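Local structure of lasso peptide isopeptidase AtxE2 (5TXE) at residues Leu46-Thr51 with Gln73-Asp78; Gly50-Ser55 with Gly125-Ile130; Leu83-Met88 with Val102-Glu107; Ala368-Arg373 with Leu387-Pro392; Pro59-Ser64 with Arg360-Gln365. The protein hydrolyses the isopeptide bond of the lasso peptides astexin-2 and astexin-3, recognising their knotted shape and converting them to linear peptides. The protein carries 1 engineered substitution. All coordinates share one frame; numbering follows the deposited sequence.

Contact 1 of 5, residues Leu46-Thr51 with Gln73-Asp78; sequences LADIGT and QVRQAD
D48 and R75 form an antiparallel hydrogen-bonded pair that fastens the short strand 48-49 to strand 69-78, within the first antiparallel sheet of the propeller domain of this S9-family peptidase. Two backbone bonds close the pair: D48 N gives to R75 O at 2.9 Å, and R75 N returns a bond to D48 O with an N-H...O angle of 168°. CA-H...O contacts from A47 CA to R75 O and from V74 CA to D48 O flank these two bonds.

The apolar packing is modest. The A47 methyl, CB, lies between V74 CG1 (3.9 Å) and the extended side chain of Q76, whose OE1 is its nearest atom there, while I49 CG1 approaches V74 CG2.

Charge plays a looser part. The carboxylate and guanidinium of D48 and R75 stand 76° apart, and their salt bridge is long, 3.9 Å from D48 OD2 to R75 NH2. The arginine is bent at chi3 (65°), which brings R75 NH2 to 3.6 Å from D48 CB; R75 NH1 is taken by N84 of the adjoining strand.

Water supplies the shorter links. One molecule bridges L46 O and A77 N, and a second joins R75 NE to G50 O. A third lies in the guanidinium plane, accepting from R75 NH2 at 2.8 Å and donating to both D48 OD2 and G50 O.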
# COMPACT_ATOMS: atom_id res chain seq x y z
N LEU A 46 -13.57 9.35 4.36
CA LEU A 46 -13.70 9.08 2.88
C LEU A 46 -13.59 7.60 2.63
O LEU A 46 -12.58 6.97 3.00
CB LEU A 46 -12.66 9.84 2.08
CG LEU A 46 -12.81 11.37 2.09
CD1 LEU A 46 -11.66 12.09 1.40
CD2 LEU A 46 -14.12 11.80 1.44
N ALA A 47 -14.64 7.02 2.04
CA ALA A 47 -14.72 5.60 1.82
C ALA A 47 -13.70 5.15 0.80
O ALA A 47 -13.11 5.99 0.10
CB ALA A 47 -16.10 5.25 1.34
N ASP A 48 -13.45 3.84 0.79
CA ASP A 48 -12.47 3.22 -0.09
C ASP A 48 -13.02 1.89 -0.63
O ASP A 48 -14.03 1.36 -0.15
CB ASP A 48 -11.12 3.02 0.63
CG ASP A 48 -9.87 3.20 -0.34
OD1 ASP A 48 -10.01 3.43 -1.60
OD2 ASP A 48 -8.73 3.09 0.18
N ILE A 49 -12.36 1.39 -1.66
CA ILE A 49 -12.68 0.13 -2.29
C ILE A 49 -11.41 -0.67 -2.46
O ILE A 49 -10.45 -0.19 -3.08
CB ILE A 49 -13.26 0.37 -3.70
CG1 ILE A 49 -14.58 1.12 -3.60
CG2 ILE A 49 -13.47 -0.94 -4.42
CD1 ILE A 49 -15.03 1.76 -4.91
N GLY A 50 -11.35 -1.83 -1.83
CA GLY A 50 -10.13 -2.69 -1.88
C GLY A 50 -9.02 -2.26 -0.92
O GLY A 50 -9.16 -1.33 -0.16
N THR A 51 -7.89 -2.94 -0.98
CA THR A 51 -6.79 -2.68 -0.06
C THR A 51 -6.27 -1.27 -0.24
O THR A 51 -6.41 -0.63 -1.31
CB THR A 51 -5.67 -3.78 -0.20
OG1 THR A 51 -4.73 -3.72 0.85
CG2 THR A 51 -4.94 -3.71 -1.52
N GLN A 73 -16.51 -4.45 -2.77
CA GLN A 73 -16.65 -4.06 -1.37
C GLN A 73 -16.25 -2.65 -1.11
O GLN A 73 -15.22 -2.17 -1.61
CB GLN A 73 -15.83 -4.96 -0.48
CG GLN A 73 -16.06 -4.74 1.00
CD GLN A 73 -14.95 -5.41 1.80
OE1 GLN A 73 -15.17 -6.40 2.57
NE2 GLN A 73 -13.71 -4.91 1.58
N VAL A 74 -17.09 -1.96 -0.34
CA VAL A 74 -16.85 -0.57 0.10
C VAL A 74 -16.58 -0.58 1.59
O VAL A 74 -17.22 -1.30 2.33
CB VAL A 74 -18.02 0.40 -0.19
CG1 VAL A 74 -17.70 1.78 0.35
CG2 VAL A 74 -18.23 0.57 -1.70
N ARG A 75 -15.58 0.18 1.99
CA ARG A 75 -15.20 0.28 3.37
C ARG A 75 -15.29 1.73 3.74
O ARG A 75 -14.79 2.62 3.02
CB ARG A 75 -13.74 -0.15 3.56
CG ARG A 75 -13.23 0.04 4.98
CD ARG A 75 -11.79 -0.42 5.14
NE ARG A 75 -10.85 0.38 4.37
CZ ARG A 75 -10.48 1.62 4.65
NH1 ARG A 75 -10.92 2.25 5.73
NH2 ARG A 75 -9.63 2.23 3.85
N GLN A 76 -15.91 1.98 4.87
CA GLN A 76 -15.98 3.31 5.38
C GLN A 76 -15.72 3.40 6.89
O GLN A 76 -16.36 2.75 7.70
CB GLN A 76 -17.31 3.94 5.04
CG GLN A 76 -17.28 5.45 5.33
CD GLN A 76 -18.34 6.21 4.60
OE1 GLN A 76 -19.05 5.68 3.72
NE2 GLN A 76 -18.47 7.44 4.96
N ALA A 77 -14.81 4.27 7.24
CA ALA A 77 -14.30 4.33 8.61
C ALA A 77 -15.10 5.30 9.44
O ALA A 77 -15.44 6.40 8.98
CB ALA A 77 -12.82 4.75 8.59
N ASP A 78 -15.33 4.93 10.70
CA ASP A 78 -16.06 5.78 11.63
C ASP A 78 -15.23 5.91 12.88
O ASP A 78 -15.11 4.95 13.63
CB ASP A 78 -17.42 5.17 11.97
CG ASP A 78 -18.23 6.05 12.97
OD1 ASP A 78 -17.71 7.07 13.52
OD2 ASP A 78 -19.41 5.73 13.21
O HOH W 1 -13.20 5.74 5.59
O HOH W 2 -8.38 0.95 1.68
O HOH W 3 -13.23 -2.37 0.52
O HOH W 4 -11.31 -0.84 1.67

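Contact 2 of 5, residues Gly50-Ser55 with Gly125-Ile130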
# COMPACT_ATOMS: atom_id res chain seq x y z
N GLY A 50 -11.35 -1.83 -1.83
CA GLY A 50 -10.13 -2.69 -1.88
C GLY A 50 -9.02 -2.26 -0.92
O GLY A 50 -9.16 -1.33 -0.16
N THR A 51 -7.89 -2.94 -0.98
CA THR A 51 -6.79 -2.68 -0.06
C THR A 51 -6.27 -1.27 -0.24
O THR A 51 -6.41 -0.63 -1.31
CB THR A 51 -5.67 -3.78 -0.20
OG1 THR A 51 -4.73 -3.72 0.85
CG2 THR A 51 -4.94 -3.71 -1.52
N MET A 52 -5.59 -0.83 0.80
CA MET A 52 -5.13 0.53 0.88
C MET A 52 -4.35 0.96 -0.34
O MET A 52 -4.63 2.00 -0.90
CB MET A 52 -4.23 0.73 2.10
CG MET A 52 -5.00 0.54 3.40
SD MET A 52 -4.03 1.03 4.86
CE MET A 52 -3.01 2.34 4.14
N SER A 53 -3.38 0.18 -0.72
CA SER A 53 -2.50 0.54 -1.80
C SER A 53 -2.79 -0.38 -2.95
O SER A 53 -2.39 -1.51 -2.94
CB SER A 53 -1.04 0.41 -1.37
OG SER A 53 -0.20 0.55 -2.49
N ALA A 54 -3.51 0.11 -3.95
CA ALA A 54 -3.99 -0.73 -5.01
C ALA A 54 -3.33 -0.35 -6.31
O ALA A 54 -3.05 0.80 -6.55
CB ALA A 54 -5.47 -0.55 -5.16
N SER A 55 -3.13 -1.34 -7.17
CA SER A 55 -2.55 -1.06 -8.47
C SER A 55 -3.32 -1.81 -9.57
O SER A 55 -4.45 -2.33 -9.35
CB SER A 55 -1.06 -1.44 -8.45
OG SER A 55 -0.94 -2.85 -8.32
N GLY A 125 -1.02 -4.73 8.41
CA GLY A 125 -2.14 -3.89 8.85
C GLY A 125 -3.10 -3.50 7.74
O GLY A 125 -4.18 -2.94 7.99
N ALA A 126 -2.69 -3.75 6.51
CA ALA A 126 -3.55 -3.47 5.38
C ALA A 126 -4.68 -4.52 5.34
O ALA A 126 -4.49 -5.67 5.67
CB ALA A 126 -2.75 -3.58 4.10
N ASN A 127 -5.85 -4.10 4.87
CA ASN A 127 -6.96 -5.01 4.61
C ASN A 127 -6.83 -5.85 3.37
O ASN A 127 -6.31 -5.41 2.32
CB ASN A 127 -8.28 -4.21 4.56
CG ASN A 127 -8.26 -3.10 3.51
OD1 ASN A 127 -7.28 -2.34 3.34
ND2 ASN A 127 -9.36 -2.99 2.81
N LEU A 128 -7.32 -7.06 3.46
CA LEU A 128 -7.38 -7.97 2.30
C LEU A 128 -8.40 -7.45 1.33
O LEU A 128 -9.49 -7.07 1.74
CB LEU A 128 -7.88 -9.32 2.75
CG LEU A 128 -7.89 -10.45 1.71
CD1 LEU A 128 -6.48 -10.84 1.27
CD2 LEU A 128 -8.61 -11.67 2.27
N THR A 129 -8.03 -7.38 0.07
CA THR A 129 -8.95 -7.07 -1.00
C THR A 129 -9.95 -8.23 -1.14
O THR A 129 -9.57 -9.39 -1.26
CB THR A 129 -8.22 -6.87 -2.32
OG1 THR A 129 -7.44 -5.70 -2.25
CG2 THR A 129 -9.21 -6.62 -3.47
N ILE A 130 -11.24 -7.91 -1.10
CA ILE A 130 -12.25 -8.97 -1.14
C ILE A 130 -12.81 -8.97 -2.58
O ILE A 130 -13.49 -8.00 -3.02
CB ILE A 130 -13.40 -8.70 -0.14
CG1 ILE A 130 -12.87 -8.57 1.30
CG2 ILE A 130 -14.49 -9.78 -0.26
CD1 ILE A 130 -12.21 -9.85 1.80
O HOH W 4 -11.31 -0.84 1.67
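T51 is gripped at both its backbone nitrogen and its hydroxyl by the 125-130 loop, and the tight half of this contact is built round it. T51 OG1 donates to N127 O at 2.7 Å, approaching in the carbonyl plane, while T51 N donates to T129 OG1 at 3.1 Å with an N-H...O angle of 151°. The hydroxyl reaches N127 because OG1 stands opposite the backbone N (chi1 -168°); the same rotation sets T51 CG2 between the backbone N and the carbonyl carbon, 3.3 Å from T129 OG1. The two threonine side chains cross at about a right angle. A126 CB lies 3.8 Å from T51 OG1.

The watery side is looser. N127 lifts its amide toward the 50-52 backbone with CG between N and C (chi1 58°), and ND2 makes a weak bond to G50 O at 3.4 Å. A water donates to G50 O at 2.9 Å and accepts a second weak bond from ND2, so the amide is tied to this carbonyl both directly and through solvent. M52 CG passes N127 OD1 at 3.7 Å, the two side chains crossing at a slant.

The catalytic centre and the bound peptide are close: the A126 side chain lies about 8 Å from that of H638, inferred to belong to the charge relay, and A126 also packs on an apolar side chain of the lasso peptide. Both segments are irregular loops, one running between strands 48-49 and 61-63 and the other between strands 100-104 and 133-134, with R75 of strand 69-78 packed against N127.

Contact 3 of 5, residues Leu83-Met88 with Val102-Glu107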
# COMPACT_ATOMS: atom_id res chain seq x y z
N LEU A 83 -14.73 1.95 14.30
CA LEU A 83 -15.00 0.77 13.48
C LEU A 83 -15.13 1.13 12.03
O LEU A 83 -15.71 2.17 11.69
CB LEU A 83 -16.33 0.14 13.90
CG LEU A 83 -16.35 -0.70 15.18
CD1 LEU A 83 -17.81 -1.10 15.54
CD2 LEU A 83 -15.48 -1.95 15.12
N ASN A 84 -14.52 0.32 11.19
CA ASN A 84 -14.85 0.27 9.79
C ASN A 84 -16.16 -0.43 9.56
O ASN A 84 -16.49 -1.40 10.23
CB ASN A 84 -13.76 -0.47 9.04
CG ASN A 84 -12.51 0.41 8.85
OD1 ASN A 84 -12.50 1.29 8.00
ND2 ASN A 84 -11.50 0.19 9.65
N VAL A 85 -16.92 0.10 8.62
CA VAL A 85 -18.15 -0.52 8.17
C VAL A 85 -17.94 -1.00 6.72
O VAL A 85 -17.55 -0.21 5.87
CB VAL A 85 -19.29 0.52 8.15
CG1 VAL A 85 -20.58 -0.13 7.67
CG2 VAL A 85 -19.48 1.05 9.57
N PHE A 86 -18.14 -2.29 6.50
CA PHE A 86 -17.99 -2.87 5.18
C PHE A 86 -19.34 -3.17 4.53
O PHE A 86 -20.26 -3.60 5.19
CB PHE A 86 -17.17 -4.15 5.26
CG PHE A 86 -15.76 -3.94 5.70
CD1 PHE A 86 -14.80 -3.61 4.77
CD2 PHE A 86 -15.41 -4.04 7.03
CE1 PHE A 86 -13.49 -3.41 5.14
CE2 PHE A 86 -14.10 -3.85 7.41
CZ PHE A 86 -13.15 -3.52 6.46
N ARG A 87 -19.44 -2.97 3.21
CA ARG A 87 -20.66 -3.27 2.42
C ARG A 87 -20.22 -3.99 1.14
O ARG A 87 -19.27 -3.54 0.48
CB ARG A 87 -21.40 -2.03 1.90
CG ARG A 87 -21.53 -0.86 2.78
CD ARG A 87 -22.37 0.22 2.13
NE ARG A 87 -21.61 1.39 1.69
CZ ARG A 87 -21.76 1.95 0.50
NH1 ARG A 87 -22.58 1.42 -0.42
NH2 ARG A 87 -21.08 3.03 0.19
N MET A 88 -20.90 -5.08 0.80
CA MET A 88 -20.75 -5.68 -0.51
C MET A 88 -21.81 -5.05 -1.45
O MET A 88 -23.02 -5.07 -1.17
CB MET A 88 -20.90 -7.19 -0.38
CG MET A 88 -20.61 -7.99 -1.65
SD MET A 88 -19.00 -7.68 -2.46
CE MET A 88 -18.00 -8.47 -1.22
N VAL A 102 -25.72 -5.53 -1.03
CA VAL A 102 -26.23 -6.88 -0.89
C VAL A 102 -25.77 -7.58 0.38
O VAL A 102 -26.18 -8.73 0.64
CB VAL A 102 -25.85 -7.75 -2.11
CG1 VAL A 102 -26.35 -7.13 -3.39
CG2 VAL A 102 -24.34 -7.97 -2.25
N ASP A 103 -24.86 -6.96 1.13
CA ASP A 103 -24.46 -7.40 2.47
C ASP A 103 -23.86 -6.19 3.15
O ASP A 103 -23.34 -5.30 2.47
CB ASP A 103 -23.41 -8.52 2.44
CG ASP A 103 -23.09 -9.08 3.85
OD1 ASP A 103 -23.96 -8.95 4.74
OD2 ASP A 103 -21.98 -9.68 4.07
N VAL A 104 -24.03 -6.09 4.46
CA VAL A 104 -23.43 -5.06 5.25
C VAL A 104 -22.87 -5.76 6.46
O VAL A 104 -23.53 -6.64 7.04
CB VAL A 104 -24.44 -4.01 5.71
CG1 VAL A 104 -23.76 -2.98 6.65
CG2 VAL A 104 -25.03 -3.26 4.52
N GLY A 105 -21.64 -5.45 6.83
CA GLY A 105 -21.05 -6.04 8.05
C GLY A 105 -19.72 -6.76 7.85
O GLY A 105 -19.21 -6.90 6.73
N GLY A 106 -19.17 -7.20 8.96
CA GLY A 106 -17.91 -7.87 8.99
C GLY A 106 -16.84 -7.02 9.69
O GLY A 106 -16.97 -5.81 9.81
N GLU A 107 -15.79 -7.73 10.11
CA GLU A 107 -14.64 -7.16 10.75
C GLU A 107 -13.52 -6.88 9.72
O GLU A 107 -13.48 -7.50 8.65
CB GLU A 107 -14.10 -8.13 11.78
CG GLU A 107 -14.92 -8.24 13.05
CD GLU A 107 -14.43 -9.36 13.99
OE1 GLU A 107 -13.73 -10.29 13.59
OE2 GLU A 107 -14.78 -9.34 15.18
O HOH W 5 -15.77 -3.75 11.27
O HOH W 6 -18.68 -3.81 8.76
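A classic beta bulge interrupts this pairing: V102 and D103 both face M88, and both of their nitrogens turn to M88 O. The bond from V102 N to M88 O is short (2.7 Å) and nearly along the C=O axis, whereas that from D103 N to M88 O is weak at 3.5 Å. M88 N in turn donates to D103 O.

Beyond the bulge R87 and V104 form a non-hydrogen-bonded pair, and G105 N then gives F86 O an almost straight bond of 2.8 Å (175°). From G105 on the second segment is loop and drifts from strand 83-92, and water takes over. G106 O receives two water molecules, one also donating to N84 O and the other accepting from F86 N.

F86 turns the edge of its ring to G106 O, which lies near the ring plane, 3.6 Å from F86 CD2, and CE2 reaches E107 C. At the bulge, M88 CG packs on V102 CG2 at 3.8 Å; the methionine, bent at chi2 and chi3, then leads away toward L141 and Y143 of the next sheet. D103 OD2 is held there too, by Y143 and R145. The arrangement is that of an antiparallel hairpin, strands 83-92 and 100-104, at the margin of a propeller-type sheet.

Contact 4 of 5, residues Ala368-Arg373 with Leu387-Pro392; sequences ALQPRR and LYDPNP
D389 and R373 bring the most surface to this contact, followed by N391. R373 lays its aliphatic root against the other segment: R373 CB lies 3.4 Å from Y388 O and 3.9 Å from D389 CG. With CG between the backbone N and C (chi1 62°) and the chain extended as far as NE, the guanidinium is carried past the aspartate, and NE bonds to Q365 of the adjoining strand. R373 and D389 are nevertheless joined by a water that accepts from R373 NH1 and donates to D389 OD2, the guanidinium and carboxylate planes standing 63° apart.

D389 has a separate task for each oxygen. D389 OD2 accepts from Q370 NE2 at 3.1 Å, the donor coming from above the carboxylate plane. The same NE2 gives a straighter bond to P371 O (2.9 Å, 170°), in the amide plane of Q370, and this pins the amide while Q370 OE1 sits over the centre of the R373 guanidinium, 3.4 Å above its plane. D389 OD1 takes N391 N at 2.9 Å, forming an Asx turn that folds the chain just after strand 384-388.

N391 brings ND2 to P371 CB at 3.9 Å and donates to a second water, which itself donates to R372 O and D389 OD1. N391 OD1 accepts from A47 N, linking this loop to the residue just before strand 48-49.

The carboxylate oxygens of D389 thus each receive one N-H and one water, and R373 lies nearby, a setting that would be expected to favour the ionised aspartate, held mainly by neutral groups and water.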
# COMPACT_ATOMS: atom_id res chain seq x y z
N ALA A 368 -5.29 12.77 -7.93
CA ALA A 368 -4.85 13.58 -6.81
C ALA A 368 -6.00 14.03 -5.97
O ALA A 368 -5.90 13.97 -4.73
CB ALA A 368 -4.05 14.79 -7.29
N LEU A 369 -7.06 14.52 -6.62
CA LEU A 369 -8.22 15.05 -5.91
C LEU A 369 -9.44 14.21 -6.10
O LEU A 369 -10.53 14.65 -5.77
CB LEU A 369 -8.50 16.48 -6.32
CG LEU A 369 -7.41 17.46 -5.91
CD1 LEU A 369 -7.75 18.87 -6.41
CD2 LEU A 369 -7.21 17.51 -4.41
N GLN A 370 -9.26 12.97 -6.50
CA GLN A 370 -10.37 12.02 -6.69
C GLN A 370 -10.08 10.74 -5.96
O GLN A 370 -9.24 9.97 -6.37
CB GLN A 370 -10.49 11.68 -8.20
CG GLN A 370 -11.47 10.57 -8.54
CD GLN A 370 -12.86 10.99 -8.17
OE1 GLN A 370 -13.38 11.90 -8.78
NE2 GLN A 370 -13.45 10.39 -7.11
N PRO A 371 -10.78 10.49 -4.86
CA PRO A 371 -10.62 9.21 -4.17
C PRO A 371 -11.14 8.07 -5.02
O PRO A 371 -11.86 8.29 -5.98
CB PRO A 371 -11.48 9.32 -2.91
CG PRO A 371 -12.10 10.66 -2.94
CD PRO A 371 -11.67 11.42 -4.16
N ARG A 372 -10.80 6.87 -4.62
CA ARG A 372 -11.11 5.75 -5.41
C ARG A 372 -12.62 5.61 -5.71
O ARG A 372 -13.48 5.64 -4.81
CB ARG A 372 -10.57 4.49 -4.74
CG ARG A 372 -10.26 3.38 -5.70
CD ARG A 372 -9.55 2.23 -5.01
NE ARG A 372 -8.21 2.63 -4.64
CZ ARG A 372 -7.50 2.05 -3.69
NH1 ARG A 372 -7.98 1.02 -3.00
NH2 ARG A 372 -6.27 2.47 -3.43
N ARG A 373 -12.91 5.42 -7.00
CA ARG A 373 -14.24 5.22 -7.47
C ARG A 373 -14.20 4.26 -8.65
O ARG A 373 -13.12 3.90 -9.15
CB ARG A 373 -14.78 6.55 -7.94
CG ARG A 373 -13.99 7.11 -9.07
CD ARG A 373 -14.67 8.25 -9.76
NE ARG A 373 -13.76 8.79 -10.75
CZ ARG A 373 -14.00 9.83 -11.56
NH1 ARG A 373 -15.14 10.52 -11.53
NH2 ARG A 373 -13.06 10.20 -12.41
N LEU A 387 -18.91 5.71 -13.05
CA LEU A 387 -19.91 4.67 -12.88
C LEU A 387 -20.46 4.68 -11.44
O LEU A 387 -21.64 4.70 -11.26
CB LEU A 387 -19.31 3.32 -13.20
CG LEU A 387 -20.25 2.16 -12.98
CD1 LEU A 387 -21.45 2.21 -13.92
CD2 LEU A 387 -19.49 0.87 -13.19
N TYR A 388 -19.58 4.69 -10.44
CA TYR A 388 -19.99 4.68 -9.02
C TYR A 388 -18.92 5.34 -8.12
O TYR A 388 -17.77 4.90 -8.11
CB TYR A 388 -20.23 3.26 -8.52
CG TYR A 388 -20.60 3.21 -7.07
CD1 TYR A 388 -21.89 3.43 -6.67
CD2 TYR A 388 -19.65 2.96 -6.09
CE1 TYR A 388 -22.25 3.39 -5.33
CE2 TYR A 388 -19.97 2.92 -4.73
CZ TYR A 388 -21.27 3.13 -4.34
OH TYR A 388 -21.59 3.10 -3.00
N ASP A 389 -19.32 6.37 -7.37
CA ASP A 389 -18.42 7.05 -6.47
C ASP A 389 -18.98 6.93 -5.06
O ASP A 389 -20.03 7.49 -4.79
CB ASP A 389 -18.24 8.50 -6.85
CG ASP A 389 -17.06 9.16 -6.09
OD1 ASP A 389 -16.65 8.63 -5.01
OD2 ASP A 389 -16.54 10.21 -6.56
N PRO A 390 -18.30 6.18 -4.16
CA PRO A 390 -18.84 5.98 -2.84
C PRO A 390 -18.69 7.25 -2.02
O PRO A 390 -19.18 7.28 -0.92
CB PRO A 390 -17.97 4.84 -2.26
CG PRO A 390 -16.66 5.00 -2.92
CD PRO A 390 -16.96 5.56 -4.30
N ASN A 391 -17.98 8.26 -2.50
CA ASN A 391 -17.95 9.53 -1.80
C ASN A 391 -18.80 10.65 -2.50
O ASN A 391 -19.11 10.55 -3.66
CB ASN A 391 -16.49 9.92 -1.62
CG ASN A 391 -15.77 9.00 -0.63
OD1 ASN A 391 -16.15 8.92 0.54
ND2 ASN A 391 -14.76 8.30 -1.10
N PRO A 392 -19.24 11.70 -1.77
CA PRO A 392 -19.81 12.80 -2.58
C PRO A 392 -18.69 13.37 -3.37
O PRO A 392 -17.51 13.03 -3.12
CB PRO A 392 -20.25 13.84 -1.55
CG PRO A 392 -19.48 13.54 -0.30
CD PRO A 392 -19.24 12.03 -0.31
O HOH W 7 -14.38 8.33 -3.97
O HOH W 8 -17.32 10.44 -9.63

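Contact 5 of 5, residues Pro59-Ser64 with Arg360-Gln365; sequences PLLSLS and RLICAQ
L61 and I362 face each other from strands that run nearly antiparallel, 164° between their directions, with axes no closer than 8.6 Å, so the strands meet through side chains and share no backbone pairing. L61 CD2 reaches the backbone of the opposing strand, 3.9 Å from A364 N and 4.0 Å from I362 O. That reach follows from a chi1 of 64°, which sets CG between the backbone N and C. L60 has a similar first torsion and presents both its methyls to A364 CB, CD1 at 3.7 Å and CD2 at 3.9 Å. At the other end L63 brings CD2 to I362 CB at 4.2 Å.

The two strands belong to different antiparallel sheets, 61-63 to the first of the chain and 360-367 to the last of its small antiparallel sheets, consistent with the face-to-face blade packing of the beta-propeller of S9 peptidases, here joining parts almost 300 residues apart in sequence. C363, between the two inward-pointing residues I362 and A364, turns its side chain away and is joined by a disulfide to C354 of the neighbouring strand. L61 and L63 also pack on V70 of strand 69-78, and the backbone N of L63 donates to the carboxylate of E355.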
# COMPACT_ATOMS: atom_id res chain seq x y z
N PRO A 59 -7.29 -7.20 -7.37
CA PRO A 59 -8.59 -7.78 -7.82
C PRO A 59 -9.82 -7.28 -7.06
O PRO A 59 -10.56 -8.08 -6.46
CB PRO A 59 -8.39 -9.27 -7.57
CG PRO A 59 -7.47 -9.31 -6.35
CD PRO A 59 -6.56 -8.12 -6.48
N LEU A 60 -10.06 -5.99 -7.10
CA LEU A 60 -11.00 -5.34 -6.18
C LEU A 60 -12.46 -5.31 -6.67
O LEU A 60 -13.35 -4.80 -5.95
CB LEU A 60 -10.52 -3.92 -5.79
CG LEU A 60 -10.00 -3.01 -6.86
CD1 LEU A 60 -11.12 -2.71 -7.84
CD2 LEU A 60 -9.47 -1.70 -6.27
N LEU A 61 -12.69 -5.80 -7.89
CA LEU A 61 -14.04 -5.87 -8.43
C LEU A 61 -14.19 -7.11 -9.26
O LEU A 61 -13.18 -7.69 -9.69
CB LEU A 61 -14.36 -4.63 -9.22
CG LEU A 61 -13.55 -4.35 -10.48
CD1 LEU A 61 -14.10 -5.11 -11.68
CD2 LEU A 61 -13.59 -2.88 -10.77
N SER A 62 -15.45 -7.53 -9.45
CA SER A 62 -15.74 -8.65 -10.27
C SER A 62 -16.97 -8.41 -11.12
O SER A 62 -18.00 -8.00 -10.61
CB SER A 62 -16.00 -9.79 -9.34
OG SER A 62 -16.20 -10.99 -10.05
N LEU A 63 -16.87 -8.66 -12.41
CA LEU A 63 -18.05 -8.51 -13.31
C LEU A 63 -18.85 -9.77 -13.32
O LEU A 63 -18.30 -10.87 -13.26
CB LEU A 63 -17.63 -8.27 -14.74
CG LEU A 63 -16.94 -6.95 -14.93
CD1 LEU A 63 -16.48 -6.82 -16.38
CD2 LEU A 63 -17.86 -5.80 -14.61
N SER A 64 -20.16 -9.61 -13.38
CA SER A 64 -21.02 -10.78 -13.55
C SER A 64 -20.66 -11.55 -14.87
O SER A 64 -20.10 -10.95 -15.80
CB SER A 64 -22.49 -10.35 -13.54
OG SER A 64 -22.81 -9.51 -14.64
N ARG A 360 -16.09 -1.99 -23.36
CA ARG A 360 -15.72 -1.17 -22.20
C ARG A 360 -14.83 -1.93 -21.20
O ARG A 360 -14.85 -3.15 -21.05
CB ARG A 360 -16.94 -0.49 -21.52
CG ARG A 360 -18.27 -1.13 -21.79
CD ARG A 360 -19.33 -0.10 -22.15
NE ARG A 360 -19.87 0.63 -21.00
CZ ARG A 360 -20.64 0.09 -20.05
NH1 ARG A 360 -20.99 -1.20 -20.07
NH2 ARG A 360 -21.07 0.86 -19.07
N LEU A 361 -14.01 -1.14 -20.54
CA LEU A 361 -13.28 -1.55 -19.38
C LEU A 361 -14.04 -0.96 -18.18
O LEU A 361 -14.42 0.20 -18.19
CB LEU A 361 -11.88 -0.95 -19.47
CG LEU A 361 -10.70 -1.79 -19.07
CD1 LEU A 361 -10.79 -3.21 -19.61
CD2 LEU A 361 -9.44 -1.12 -19.57
N ILE A 362 -14.29 -1.78 -17.18
CA ILE A 362 -14.76 -1.28 -15.89
C ILE A 362 -13.61 -1.33 -14.91
O ILE A 362 -13.05 -2.40 -14.66
CB ILE A 362 -15.91 -2.13 -15.38
CG1 ILE A 362 -17.11 -1.86 -16.30
CG2 ILE A 362 -16.38 -1.66 -14.02
CD1 ILE A 362 -17.29 -2.74 -17.47
N CYS A 363 -13.30 -0.18 -14.33
CA CYS A 363 -12.11 0.00 -13.49
C CYS A 363 -12.39 0.73 -12.17
O CYS A 363 -13.30 1.55 -12.09
CB CYS A 363 -11.10 0.89 -14.22
SG CYS A 363 -10.59 0.26 -15.81
N ALA A 364 -11.57 0.48 -11.15
CA ALA A 364 -11.45 1.49 -10.11
C ALA A 364 -10.47 2.53 -10.61
O ALA A 364 -9.57 2.21 -11.36
CB ALA A 364 -10.94 0.86 -8.81
N GLN A 365 -10.60 3.76 -10.15
CA GLN A 365 -9.74 4.84 -10.60
C GLN A 365 -9.59 5.86 -9.50
O GLN A 365 -10.51 6.06 -8.68
CB GLN A 365 -10.38 5.52 -11.81
CG GLN A 365 -9.57 6.67 -12.42
CD GLN A 365 -9.99 8.04 -11.93
OE1 GLN A 365 -11.14 8.29 -11.59
NE2 GLN A 365 -9.05 8.97 -11.95

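How the contacts relate
Contacts 1, 2 and 5 are buried, contacts 3 and 4 only partly. Contacts 1 and 3 belong to one sheet, strand 69-78 bonding on to strand 83-92, and both rest on backbone pairing; contact 5 reaches that sheet too, but through leucine packing against another sheet. Contact 2 shares G50 and T51 with contact 1 and replaces strand pairing with threonine and asparagine bonds, nearest the active site. Contact 4, polar and watery, connects with the rest through R372, whose guanidinium binds the carbonyls of I49, T51 and M52, and through R373 O, which accepts from Q365 N of contact 5. Y388 and R87 join contacts 4 and 3.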